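Local structure of AxyAgu115A (Amphibacillus xylanus NBRC 15112, 6NPS) at residues K614-I619 against E638-V643; G415-Y420 against I908-N913; L113-S118 against F128-K133; P429-Q434 against S462-L467. The protein is a family GH115 alpha-glucuronidase, a glycoside hydrolase that probably removes glucuronic acid side groups from xylan hemicelluloses. The protein carries 3 engineered substitutions. All blocks are in the same frame, centred on the assembly; numbering follows the deposited sequence.

Contact 1 (K614-I619 against E638-V643); sequences KRDQEI and EHIGFV
His639 NE2 donates a nearly straight hydrogen bond to Asp616 OD1, 2.8 Å long with an N-H...O angle of 168°. The carboxylate takes it on the syn lone pair of OD1, and that oxygen lies almost in the plane of the imidazole, off the edge of the ring. The two flat groups are not coplanar: the carboxylate is turned 44° against the ring. Asp616 reaches out from the middle of helix 601-629, and the histidine meets it head-on from the loop that follows that helix. With CG of His639 between its backbone N and carbonyl carbon (chi1 54°), NE2 points at the helix. Next to the ring, Ile640 lays its CD1 methyl 3.7 Å from Asp616 OD2, so the second oxygen has a greasy neighbour. Trp422 stacks on the imidazole and touches Asp616, while Leu581 of helix 564-596 adds to the packing. An asparagine in place of Asp616 would probably leave the histidine without a negative partner in a buried setting. His639 ND1 is hydrogen-bonded to the backbone O of Ser637; with both ring nitrogens facing oxygen acceptors, the imidazole is likely to be protonated and to balance the charge of the aspartate.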
loop_
_atom_site.group_PDB
_atom_site.type_symbol
_atom_site.label_atom_id
_atom_site.label_comp_id
_atom_site.label_asym_id
_atom_site.label_seq_id
_atom_site.Cartn_x
_atom_site.Cartn_y
_atom_site.Cartn_z
ATOM N N LYS A 614 15.880 0.300 18.123
ATOM C CA LYS A 614 16.479 0.564 19.425
ATOM C C LYS A 614 18.009 0.527 19.361
ATOM O O LYS A 614 18.695 1.369 19.971
ATOM C CB LYS A 614 15.967 -0.463 20.423
ATOM C CG LYS A 614 16.459 -0.304 21.845
ATOM C CD LYS A 614 15.582 -1.168 22.771
ATOM C CE LYS A 614 16.274 -1.488 24.102
ATOM N NZ LYS A 614 16.333 -2.961 24.415
ATOM N N ARG A 615 18.568 -0.440 18.624
ATOM C CA ARG A 615 20.023 -0.526 18.534
ATOM C C ARG A 615 20.611 0.684 17.808
ATOM O O ARG A 615 21.728 1.106 18.121
ATOM C CB ARG A 615 20.424 -1.843 17.849
ATOM C CG ARG A 615 21.915 -1.971 17.552
ATOM C CD ARG A 615 22.707 -2.584 18.717
ATOM N NE ARG A 615 24.086 -2.828 18.308
ATOM C CZ ARG A 615 25.166 -2.385 18.943
ATOM N NH1 ARG A 615 25.089 -1.884 20.154
ATOM N NH2 ARG A 615 26.333 -2.460 18.351
ATOM N N ASP A 616 19.879 1.271 16.859
ATOM C CA ASP A 616 20.374 2.473 16.183
ATOM C C ASP A 616 20.580 3.624 17.171
ATOM O O ASP A 616 21.566 4.367 17.085
ATOM C CB ASP A 616 19.402 2.907 15.078
ATOM C CG ASP A 616 19.777 4.272 14.470
ATOM O OD1 ASP A 616 20.572 4.301 13.501
ATOM O OD2 ASP A 616 19.277 5.310 14.965
ATOM N N GLN A 617 19.656 3.796 18.104
ATOM C CA GLN A 617 19.837 4.865 19.058
ATOM C C GLN A 617 20.918 4.525 20.074
ATOM O O GLN A 617 21.621 5.424 20.548
ATOM C CB GLN A 617 18.506 5.179 19.744
ATOM C CG GLN A 617 18.452 6.603 20.290
ATOM C CD GLN A 617 19.235 7.614 19.435
ATOM O OE1 GLN A 617 18.746 8.079 18.399
ATOM N NE2 GLN A 617 20.447 7.969 19.882
ATOM N N GLU A 618 21.083 3.245 20.406
ATOM C CA GLU A 618 22.108 2.872 21.369
ATOM C C GLU A 618 23.496 3.084 20.800
ATOM O O GLU A 618 24.380 3.573 21.505
ATOM C CB GLU A 618 21.932 1.432 21.819
ATOM C CG GLU A 618 20.804 1.300 22.812
ATOM C CD GLU A 618 20.504 -0.133 23.192
ATOM O OE1 GLU A 618 21.084 -1.050 22.565
ATOM O OE2 GLU A 618 19.668 -0.338 24.108
ATOM N N ILE A 619 23.709 2.736 19.532
ATOM C CA ILE A 619 25.051 2.861 18.999
ATOM C C ILE A 619 25.442 4.334 18.819
ATOM O O ILE A 619 26.610 4.684 18.988
ATOM C CB ILE A 619 25.175 2.068 17.697
ATOM C CG1 ILE A 619 26.644 1.809 17.414
ATOM C CG2 ILE A 619 24.492 2.786 16.530
ATOM C CD1 ILE A 619 26.883 1.294 16.047
ATOM N N GLU A 638 19.588 13.285 11.683
ATOM C CA GLU A 638 18.473 12.416 11.312
ATOM C C GLU A 638 18.856 11.649 10.071
ATOM O O GLU A 638 19.381 12.226 9.115
ATOM C CB GLU A 638 17.200 13.220 11.025
ATOM C CG GLU A 638 16.526 13.795 12.246
ATOM C CD GLU A 638 16.101 12.713 13.217
ATOM O OE1 GLU A 638 15.488 11.720 12.770
ATOM O OE2 GLU A 638 16.398 12.851 14.423
ATOM N N HIS A 639 18.588 10.332 10.077
ATOM C CA HIS A 639 19.068 9.505 8.981
ATOM C C HIS A 639 18.121 8.368 8.593
ATOM O O HIS A 639 18.488 7.542 7.742
ATOM C CB HIS A 639 20.441 8.947 9.339
ATOM C CG HIS A 639 20.470 8.236 10.648
ATOM N ND1 HIS A 639 20.612 8.890 11.852
ATOM C CD2 HIS A 639 20.348 6.913 10.947
ATOM C CE1 HIS A 639 20.581 8.006 12.835
ATOM N NE2 HIS A 639 20.434 6.801 12.312
ATOM N N ILE A 640 16.916 8.299 9.156
ATOM C CA ILE A 640 16.023 7.161 8.943
ATOM C C ILE A 640 14.816 7.603 8.134
ATOM O O ILE A 640 14.111 8.538 8.532
ATOM C CB ILE A 640 15.608 6.519 10.277
ATOM C CG1 ILE A 640 16.825 5.780 10.889
ATOM C CG2 ILE A 640 14.447 5.444 10.034
ATOM C CD1 ILE A 640 16.608 5.380 12.369
ATOM N N GLY A 641 14.551 6.898 7.027
ATOM C CA GLY A 641 13.248 6.997 6.357
ATOM C C GLY A 641 12.927 8.357 5.761
ATOM O O GLY A 641 11.791 8.827 5.882
ATOM N N PHE A 642 13.899 9.011 5.112
ATOM C CA PHE A 642 13.590 10.304 4.496
ATOM C C PHE A 642 12.481 10.112 3.469
ATOM O O PHE A 642 12.467 9.114 2.751
ATOM C CB PHE A 642 14.829 10.905 3.797
ATOM C CG PHE A 642 15.786 11.573 4.715
ATOM C CD1 PHE A 642 15.859 11.216 6.068
ATOM C CD2 PHE A 642 16.626 12.601 4.243
ATOM C CE1 PHE A 642 16.766 11.860 6.934
ATOM C CE2 PHE A 642 17.552 13.214 5.073
ATOM C CZ PHE A 642 17.624 12.867 6.422
ATOM N N VAL A 643 11.521 11.034 3.441
ATOM C CA VAL A 643 10.519 11.083 2.378
ATOM C C VAL A 643 10.717 12.295 1.479
ATOM O O VAL A 643 9.970 12.452 0.499
ATOM C CB VAL A 643 9.077 11.103 2.947
ATOM C CG1 VAL A 643 8.840 9.926 3.877
ATOM C CG2 VAL A 643 8.819 12.395 3.659
#

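Contact 2 (G415-Y420 against I908-N913); sequences GGPVSY and IDVINN
Two consecutive bends in the side chain of Ile911, chi1 -60° and chi2 -50°, fold its CD1 methyl back toward the loop of Pro417 and Val418. Beside it, Val910 holds CG1 between its own backbone N and carbonyl carbon, chi1 86°, which aims that methyl at the proline ring. The ring thus meets both residues, and Pro417 CD lies 3.8 Å from Val910 CG1. Pro417 CB comes equally close, 3.8 Å, to Ile911 CG1, the proline and isoleucine passing side by side and pointing opposite ways. Val418 lies crosswise to that isoleucine, its CG2 4.0 Å from Ile911 CD1. Here the loop after strand 405-410, one of the parallel strands of the barrel-type GH115 domain, packs on helix 904-912 of the C-terminal domain, so the contact is an apolar joint between domains. The helix ends in a Schellman motif with Asn913 as its C-prime residue. A cis peptide precedes Pro417, and an alanine here, lacking CG and CD, would probably leave Val910 CG1 without its mate and take away the ring that makes a cis peptide affordable at this position. Nothing in the structure accepts the N-H of Val418, which the contact buries. Across the loop, Gly415 N donates to Ser419 OG at 3.0 Å, and His387 touches both Pro417 and Val910.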
loop_
_atom_site.group_PDB
_atom_site.type_symbol
_atom_site.label_atom_id
_atom_site.label_comp_id
_atom_site.label_asym_id
_atom_site.label_seq_id
_atom_site.Cartn_x
_atom_site.Cartn_y
_atom_site.Cartn_z
ATOM N N GLY A 415 21.125 17.869 -0.221
ATOM C CA GLY A 415 20.407 18.313 -1.408
ATOM C C GLY A 415 19.674 17.140 -2.023
ATOM O O GLY A 415 19.562 16.085 -1.403
ATOM N N GLY A 416 19.176 17.330 -3.246
ATOM C CA GLY A 416 18.402 16.284 -3.903
ATOM C C GLY A 416 19.226 15.255 -4.679
ATOM O O GLY A 416 20.401 15.483 -4.975
ATOM N N PRO A 417 18.613 14.094 -5.047
ATOM C CA PRO A 417 17.226 13.708 -4.682
ATOM C C PRO A 417 17.045 13.376 -3.199
ATOM O O PRO A 417 15.945 13.540 -2.696
ATOM C CB PRO A 417 16.962 12.439 -5.541
ATOM C CG PRO A 417 17.926 12.512 -6.651
ATOM C CD PRO A 417 19.169 13.180 -6.070
ATOM N N VAL A 418 18.076 12.851 -2.538
ATOM C CA VAL A 418 18.071 12.511 -1.109
ATOM C C VAL A 418 19.466 12.849 -0.569
ATOM O O VAL A 418 20.478 12.402 -1.131
ATOM C CB VAL A 418 17.788 11.006 -0.818
ATOM C CG1 VAL A 418 17.586 10.761 0.730
ATOM C CG2 VAL A 418 16.593 10.455 -1.651
ATOM N N SER A 419 19.516 13.544 0.555
ATOM C CA SER A 419 20.791 13.883 1.163
ATOM C C SER A 419 21.464 12.625 1.696
ATOM O O SER A 419 20.823 11.601 1.936
ATOM C CB SER A 419 20.608 14.893 2.301
ATOM O OG SER A 419 19.898 16.044 1.852
ATOM N N TYR A 420 22.784 12.704 1.857
ATOM C CA TYR A 420 23.519 11.655 2.547
ATOM C C TYR A 420 24.598 12.327 3.377
ATOM O O TYR A 420 25.542 12.962 2.852
ATOM C CB TYR A 420 24.089 10.607 1.583
ATOM C CG TYR A 420 24.952 11.120 0.465
ATOM C CD1 TYR A 420 24.399 11.735 -0.663
ATOM C CD2 TYR A 420 26.322 10.915 0.510
ATOM C CE1 TYR A 420 25.214 12.199 -1.679
ATOM C CE2 TYR A 420 27.148 11.373 -0.491
ATOM C CZ TYR A 420 26.593 11.998 -1.584
ATOM O OH TYR A 420 27.445 12.429 -2.568
ATOM N N ILE A 908 16.285 9.245 -10.483
ATOM C CA ILE A 908 15.981 7.836 -10.180
ATOM C C ILE A 908 17.262 7.009 -10.175
ATOM O O ILE A 908 17.545 6.248 -9.236
ATOM C CB ILE A 908 14.995 7.259 -11.209
ATOM C CG1 ILE A 908 13.611 7.904 -11.090
ATOM C CG2 ILE A 908 14.858 5.713 -11.033
ATOM C CD1 ILE A 908 12.842 7.762 -12.384
ATOM N N ASP A 909 18.065 7.146 -11.237
ATOM C CA ASP A 909 19.226 6.265 -11.394
ATOM C C ASP A 909 20.279 6.534 -10.336
ATOM O O ASP A 909 20.977 5.613 -9.912
ATOM C CB ASP A 909 19.837 6.451 -12.797
ATOM C CG ASP A 909 18.872 6.061 -13.929
ATOM O OD1 ASP A 909 17.811 5.465 -13.651
ATOM O OD2 ASP A 909 19.175 6.358 -15.109
ATOM N N VAL A 910 20.425 7.793 -9.892
ATOM C CA VAL A 910 21.496 8.080 -8.941
ATOM C C VAL A 910 21.184 7.461 -7.560
ATOM O O VAL A 910 22.076 6.944 -6.874
ATOM C CB VAL A 910 21.729 9.627 -8.943
ATOM C CG1 VAL A 910 20.806 10.369 -7.997
ATOM C CG2 VAL A 910 23.114 9.953 -8.676
ATOM N N ILE A 911 19.915 7.436 -7.170
ATOM C CA ILE A 911 19.489 6.805 -5.912
ATOM C C ILE A 911 19.541 5.272 -6.009
ATOM O O ILE A 911 19.896 4.589 -5.039
ATOM C CB ILE A 911 18.071 7.293 -5.555
ATOM C CG1 ILE A 911 18.103 8.830 -5.393
ATOM C CG2 ILE A 911 17.535 6.647 -4.262
ATOM C CD1 ILE A 911 19.220 9.309 -4.485
ATOM N N ASN A 912 19.199 4.705 -7.172
ATOM C CA ASN A 912 19.359 3.260 -7.376
ATOM C C ASN A 912 20.799 2.838 -7.624
ATOM O O ASN A 912 21.070 1.628 -7.666
ATOM C CB ASN A 912 18.521 2.776 -8.561
ATOM C CG ASN A 912 17.042 2.857 -8.294
ATOM O OD1 ASN A 912 16.614 2.934 -7.144
ATOM N ND2 ASN A 912 16.256 2.898 -9.355
ATOM N N ASN A 913 21.693 3.789 -7.845
ATOM C CA ASN A 913 23.083 3.525 -8.221
ATOM C C ASN A 913 23.207 2.602 -9.433
ATOM O O ASN A 913 24.083 1.726 -9.487
ATOM C CB ASN A 913 23.885 2.941 -7.063
ATOM C CG ASN A 913 25.381 3.126 -7.295
ATOM O OD1 ASN A 913 25.792 4.117 -7.940
ATOM N ND2 ASN A 913 26.190 2.214 -6.785
#

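Contact 3 (L113-S118 against F128-K133); sequences LVIAGS and FHLSEK
Strand 109-117 and the helix that follows it, 120-133, pack against each other as consecutive elements of an alpha/beta unit near the N-terminus, joined through Leu113, Ile115 and Leu130. Within 128-133, Leu130 carries the contact with segment 113-118, and it does so with two different atoms. Its CD1 methyl stands 4.0 Å from Leu113 CD2, the two leucines meeting obliquely, methyl against methyl. Closer to the helix backbone, Ile115 CD1 lies 4.0 Å from Leu130 CB, the two side chains nearly perpendicular. The reach of Ile115 comes from an extended outer bond (chi2 -174°), which carries CD1 away from the strand to the root of the leucine. Because residues alternate along a strand, Leu113 and Ile115 face helix 120-133 while Val114 and Ala116 turn to helix 74-81; helices therefore cover both faces of a mixed four-stranded sheet. Within that sheet, strand 109-117 runs between 64-69, its parallel neighbour, and 97-106, its antiparallel one, whose Phe99 touches Leu113 and Ile115 and meets the ring of His129 edge-to-face. Beyond the helix, Val39 of helix 30-47 packs on Leu130 and Phe128.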
loop_
_atom_site.group_PDB
_atom_site.type_symbol
_atom_site.label_atom_id
_atom_site.label_comp_id
_atom_site.label_asym_id
_atom_site.label_seq_id
_atom_site.Cartn_x
_atom_site.Cartn_y
_atom_site.Cartn_z
ATOM N N LEU A 113 69.626 11.892 11.407
ATOM C CA LEU A 113 68.626 11.832 10.364
ATOM C C LEU A 113 68.400 13.262 9.871
ATOM O O LEU A 113 68.014 14.136 10.659
ATOM C CB LEU A 113 67.351 11.205 10.916
ATOM C CG LEU A 113 66.113 11.291 10.029
ATOM C CD1 LEU A 113 66.423 10.651 8.683
ATOM C CD2 LEU A 113 64.935 10.593 10.715
ATOM N N VAL A 114 68.659 13.525 8.590
ATOM C CA VAL A 114 68.450 14.866 8.041
ATOM C C VAL A 114 67.116 14.892 7.305
ATOM O O VAL A 114 66.820 14.002 6.495
ATOM C CB VAL A 114 69.608 15.292 7.120
ATOM C CG1 VAL A 114 69.320 16.664 6.513
ATOM C CG2 VAL A 114 70.896 15.358 7.922
ATOM N N ILE A 115 66.286 15.885 7.613
ATOM C CA ILE A 115 64.979 16.042 6.973
ATOM C C ILE A 115 64.976 17.448 6.372
ATOM O O ILE A 115 64.863 18.436 7.100
ATOM C CB ILE A 115 63.826 15.823 7.953
ATOM C CG1 ILE A 115 64.020 14.487 8.680
ATOM C CG2 ILE A 115 62.439 15.911 7.232
ATOM C CD1 ILE A 115 62.867 14.072 9.592
ATOM N N ALA A 116 65.175 17.541 5.057
ATOM C CA ALA A 116 65.272 18.815 4.346
ATOM C C ALA A 116 64.082 18.971 3.393
ATOM O O ALA A 116 63.957 18.210 2.433
ATOM C CB ALA A 116 66.590 18.902 3.579
ATOM N N GLY A 117 63.245 19.985 3.626
ATOM C CA GLY A 117 62.166 20.310 2.708
ATOM C C GLY A 117 62.551 21.325 1.638
ATOM O O GLY A 117 63.330 22.254 1.879
ATOM N N SER A 118 61.973 21.157 0.449
ATOM C CA SER A 118 62.210 22.136 -0.614
ATOM C C SER A 118 61.526 23.458 -0.317
ATOM O O SER A 118 61.928 24.496 -0.858
ATOM C CB SER A 118 61.698 21.612 -1.950
ATOM O OG SER A 118 60.265 21.489 -1.903
ATOM N N PHE A 128 56.492 14.511 9.036
ATOM C CA PHE A 128 55.502 13.469 9.253
ATOM C C PHE A 128 55.936 12.135 8.641
ATOM O O PHE A 128 55.433 11.084 9.050
ATOM C CB PHE A 128 54.162 13.924 8.685
ATOM C CG PHE A 128 53.442 14.942 9.553
ATOM C CD1 PHE A 128 53.480 14.849 10.950
ATOM C CD2 PHE A 128 52.716 15.985 8.975
ATOM C CE1 PHE A 128 52.770 15.763 11.759
ATOM C CE2 PHE A 128 52.013 16.898 9.772
ATOM C CZ PHE A 128 52.033 16.777 11.166
ATOM N N HIS A 129 56.858 12.143 7.676
ATOM C CA HIS A 129 57.432 10.877 7.213
ATOM C C HIS A 129 58.179 10.182 8.348
ATOM O O HIS A 129 58.098 8.954 8.496
ATOM C CB HIS A 129 58.356 11.126 6.018
ATOM C CG HIS A 129 58.725 9.893 5.263
ATOM N ND1 HIS A 129 57.862 9.263 4.389
ATOM C CD2 HIS A 129 59.883 9.185 5.229
ATOM C CE1 HIS A 129 58.473 8.221 3.850
ATOM N NE2 HIS A 129 59.695 8.144 4.353
ATOM N N LEU A 130 58.895 10.946 9.182
ATOM C CA LEU A 130 59.499 10.328 10.361
ATOM C C LEU A 130 58.422 9.691 11.231
ATOM O O LEU A 130 58.544 8.532 11.659
ATOM C CB LEU A 130 60.294 11.368 11.162
ATOM C CG LEU A 130 60.753 10.890 12.554
ATOM C CD1 LEU A 130 61.524 9.525 12.492
ATOM C CD2 LEU A 130 61.624 11.976 13.258
ATOM N N SER A 131 57.334 10.434 11.460
ATOM C CA SER A 131 56.189 9.925 12.221
ATOM C C SER A 131 55.663 8.612 11.647
ATOM O O SER A 131 55.411 7.641 12.389
ATOM C CB SER A 131 55.115 11.018 12.208
ATOM O OG SER A 131 54.344 10.961 13.376
ATOM N N GLU A 132 55.575 8.550 10.318
ATOM C CA GLU A 132 55.121 7.345 9.620
ATOM C C GLU A 132 56.061 6.152 9.837
ATOM O O GLU A 132 55.601 5.034 10.072
ATOM C CB GLU A 132 54.961 7.622 8.124
ATOM C CG GLU A 132 54.514 6.415 7.315
ATOM C CD GLU A 132 54.452 6.702 5.827
ATOM O OE1 GLU A 132 54.265 7.879 5.455
ATOM O OE2 GLU A 132 54.591 5.750 5.030
ATOM N N LYS A 133 57.372 6.385 9.760
ATOM C CA LYS A 133 58.346 5.324 10.009
ATOM C C LYS A 133 58.361 4.869 11.465
ATOM O O LYS A 133 58.731 3.724 11.746
ATOM C CB LYS A 133 59.718 5.790 9.567
ATOM C CG LYS A 133 59.841 5.515 8.116
ATOM C CD LYS A 133 61.094 5.992 7.512
ATOM C CE LYS A 133 61.290 5.173 6.264
ATOM N NZ LYS A 133 61.174 3.683 6.516
#

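Contact 4 (P429-Q434 against S462-L467); sequences PKIWEQ and SFFLDL
Helix segments 429-434 and 462-467 run nearly in the same direction, their axes 27° apart and 10.7 Å distant at closest approach, with Ile431 and Phe464 the nearest CA pair at 7.6 Å. Phe463 does most of the bridging. Its ring leaves the helix with CG anti to the backbone N (chi1 178°) and crosses the gap edge first, pushing CZ to 3.9 Å from Trp432 CB. That same CZ lies in the plane of the indole, at the edge by CD1, so neither ring lies over the face of the other and no stack is formed. The phenyl also reaches the main chain, with CE2 3.9 Å from Trp432 N. Ile431 fits beside it: its CG2 branch touches the phenyl edge at CD2, 4.0 Å away, and brushes the edge of the second ring at Phe464 CD2, 4.4 Å off. One methyl thus fills the angle between two aromatic side chains. On the side of Trp432 and Phe463, helix 482-494 closes in, Thr482 touching both and Tyr485 meeting Phe463 edge-to-face. Consistent with a TIM-barrel family, these are consecutive helices, 428-440 and 458-469, on either side in sequence of strand 446-450, against whose Trp447 and Val449 Phe464 packs.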
loop_
_atom_site.group_PDB
_atom_site.type_symbol
_atom_site.label_atom_id
_atom_site.label_comp_id
_atom_site.label_asym_id
_atom_site.label_seq_id
_atom_site.Cartn_x
_atom_site.Cartn_y
_atom_site.Cartn_z
ATOM N N PRO A 429 36.370 1.377 -4.819
ATOM C CA PRO A 429 36.423 1.097 -6.266
ATOM C C PRO A 429 35.772 2.145 -7.120
ATOM O O PRO A 429 36.264 2.451 -8.215
ATOM C CB PRO A 429 35.676 -0.254 -6.383
ATOM C CG PRO A 429 36.005 -0.932 -5.075
ATOM C CD PRO A 429 35.946 0.180 -4.047
ATOM N N LYS A 430 34.640 2.688 -6.659
ATOM C CA LYS A 430 33.968 3.748 -7.385
ATOM C C LYS A 430 34.790 5.036 -7.369
ATOM O O LYS A 430 34.941 5.710 -8.403
ATOM C CB LYS A 430 32.598 3.981 -6.759
ATOM C CG LYS A 430 31.843 5.221 -7.261
ATOM C CD LYS A 430 31.194 4.985 -8.586
ATOM C CE LYS A 430 30.302 6.188 -8.984
ATOM N NZ LYS A 430 28.895 6.092 -8.498
ATOM N N ILE A 431 35.314 5.400 -6.201
ATOM C CA ILE A 431 36.163 6.598 -6.113
ATOM C C ILE A 431 37.355 6.469 -7.037
ATOM O O ILE A 431 37.734 7.434 -7.722
ATOM C CB ILE A 431 36.621 6.853 -4.663
ATOM C CG1 ILE A 431 35.416 7.080 -3.759
ATOM C CG2 ILE A 431 37.517 8.097 -4.576
ATOM C CD1 ILE A 431 35.791 6.992 -2.261
ATOM N N TRP A 432 38.012 5.288 -7.027
ATOM C CA TRP A 432 39.164 5.084 -7.898
ATOM C C TRP A 432 38.765 5.255 -9.359
ATOM O O TRP A 432 39.445 5.950 -10.122
ATOM C CB TRP A 432 39.792 3.702 -7.655
ATOM C CG TRP A 432 40.932 3.395 -8.565
ATOM C CD1 TRP A 432 42.254 3.598 -8.301
ATOM C CD2 TRP A 432 40.863 2.865 -9.894
ATOM N NE1 TRP A 432 43.009 3.224 -9.369
ATOM C CE2 TRP A 432 42.185 2.753 -10.359
ATOM C CE3 TRP A 432 39.818 2.458 -10.728
ATOM C CZ2 TRP A 432 42.493 2.270 -11.631
ATOM C CZ3 TRP A 432 40.130 1.975 -11.995
ATOM C CH2 TRP A 432 41.449 1.874 -12.424
ATOM N N GLU A 433 37.644 4.642 -9.763
ATOM C CA GLU A 433 37.254 4.690 -11.169
ATOM C C GLU A 433 36.945 6.121 -11.608
ATOM O O GLU A 433 37.310 6.541 -12.706
ATOM C CB GLU A 433 36.042 3.783 -11.405
ATOM C CG GLU A 433 35.627 3.654 -12.863
ATOM C CD GLU A 433 34.400 4.513 -13.185
ATOM O OE1 GLU A 433 33.667 4.880 -12.231
ATOM O OE2 GLU A 433 34.164 4.811 -14.379
ATOM N N GLN A 434 36.210 6.855 -10.796
ATOM C CA GLN A 434 35.845 8.214 -11.192
ATOM C C GLN A 434 37.060 9.143 -11.147
ATOM O O GLN A 434 37.306 9.918 -12.085
ATOM C CB GLN A 434 34.729 8.731 -10.281
ATOM C CG GLN A 434 33.414 7.988 -10.408
ATOM C CD GLN A 434 32.777 8.215 -11.759
ATOM O OE1 GLN A 434 32.447 9.328 -12.118
ATOM N NE2 GLN A 434 32.614 7.144 -12.527
ATOM N N SER A 462 41.430 9.380 3.278
ATOM C CA SER A 462 42.826 8.963 3.182
ATOM C C SER A 462 43.138 8.512 1.752
ATOM O O SER A 462 44.172 8.878 1.179
ATOM C CB SER A 462 43.104 7.836 4.198
ATOM O OG SER A 462 43.009 8.244 5.564
ATOM N N PHE A 463 42.229 7.723 1.161
ATOM C CA PHE A 463 42.430 7.213 -0.188
ATOM C C PHE A 463 42.473 8.347 -1.210
ATOM O O PHE A 463 43.334 8.373 -2.098
ATOM C CB PHE A 463 41.308 6.210 -0.536
ATOM C CG PHE A 463 41.444 5.681 -1.945
ATOM C CD1 PHE A 463 42.521 4.891 -2.270
ATOM C CD2 PHE A 463 40.547 6.055 -2.944
ATOM C CE1 PHE A 463 42.727 4.451 -3.573
ATOM C CE2 PHE A 463 40.726 5.595 -4.263
ATOM C CZ PHE A 463 41.825 4.795 -4.564
ATOM N N PHE A 464 41.498 9.260 -1.131
ATOM C CA PHE A 464 41.379 10.374 -2.063
ATOM C C PHE A 464 42.653 11.217 -2.061
ATOM O O PHE A 464 43.222 11.517 -3.125
ATOM C CB PHE A 464 40.163 11.216 -1.660
ATOM C CG PHE A 464 39.841 12.370 -2.605
ATOM C CD1 PHE A 464 40.314 13.639 -2.334
ATOM C CD2 PHE A 464 38.993 12.183 -3.686
ATOM C CE1 PHE A 464 40.015 14.735 -3.179
ATOM C CE2 PHE A 464 38.683 13.236 -4.552
ATOM C CZ PHE A 464 39.185 14.539 -4.280
ATOM N N LEU A 465 43.166 11.523 -0.869
ATOM C CA LEU A 465 44.381 12.326 -0.758
ATOM C C LEU A 465 45.660 11.516 -1.031
ATOM O O LEU A 465 46.683 12.101 -1.434
ATOM C CB LEU A 465 44.425 12.981 0.633
ATOM C CG LEU A 465 43.317 14.047 0.826
ATOM C CD1 LEU A 465 43.354 14.658 2.205
ATOM C CD2 LEU A 465 43.428 15.165 -0.220
ATOM N N ASP A 466 45.638 10.190 -0.842
ATOM C CA ASP A 466 46.811 9.396 -1.216
ATOM C C ASP A 466 46.888 9.266 -2.720
ATOM O O ASP A 466 47.974 9.294 -3.300
ATOM C CB ASP A 466 46.745 7.992 -0.585
ATOM C CG ASP A 466 47.534 7.888 0.713
ATOM O OD1 ASP A 466 48.634 8.477 0.772
ATOM O OD2 ASP A 466 47.050 7.221 1.676
ATOM N N LEU A 467 45.727 9.114 -3.356
ATOM C CA LEU A 467 45.617 9.117 -4.811
ATOM C C LEU A 467 46.067 10.448 -5.406
ATOM O O LEU A 467 46.822 10.473 -6.389
ATOM C CB LEU A 467 44.156 8.807 -5.188
ATOM C CG LEU A 467 43.860 8.656 -6.681
ATOM C CD1 LEU A 467 44.742 7.545 -7.256
ATOM C CD2 LEU A 467 42.364 8.371 -6.883
#

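Overall arrangement
Contacts 1, 3 and 4 are buried, whereas contact 2 is partly open at the surface. Only contact 1 has a polar bond across its segments; the others are apolar, with aliphatic groups alone in contacts 2 and 3 and aromatic edges in contact 4. Contacts 3 and 4 hold together elements close in sequence, a strand with its helix and two helices of the barrel-type domain. Contact 2 instead spans 487 residues to join that domain to the C-terminal one. It also packs on contact 1, through Phe642 against Val418, and on contact 4, through Lys430 against Asn913. Contact 3 lies about 44 Å from contact 1, centre to centre, but its nearest atoms come within about 7 Å of those of contact 4 without touching.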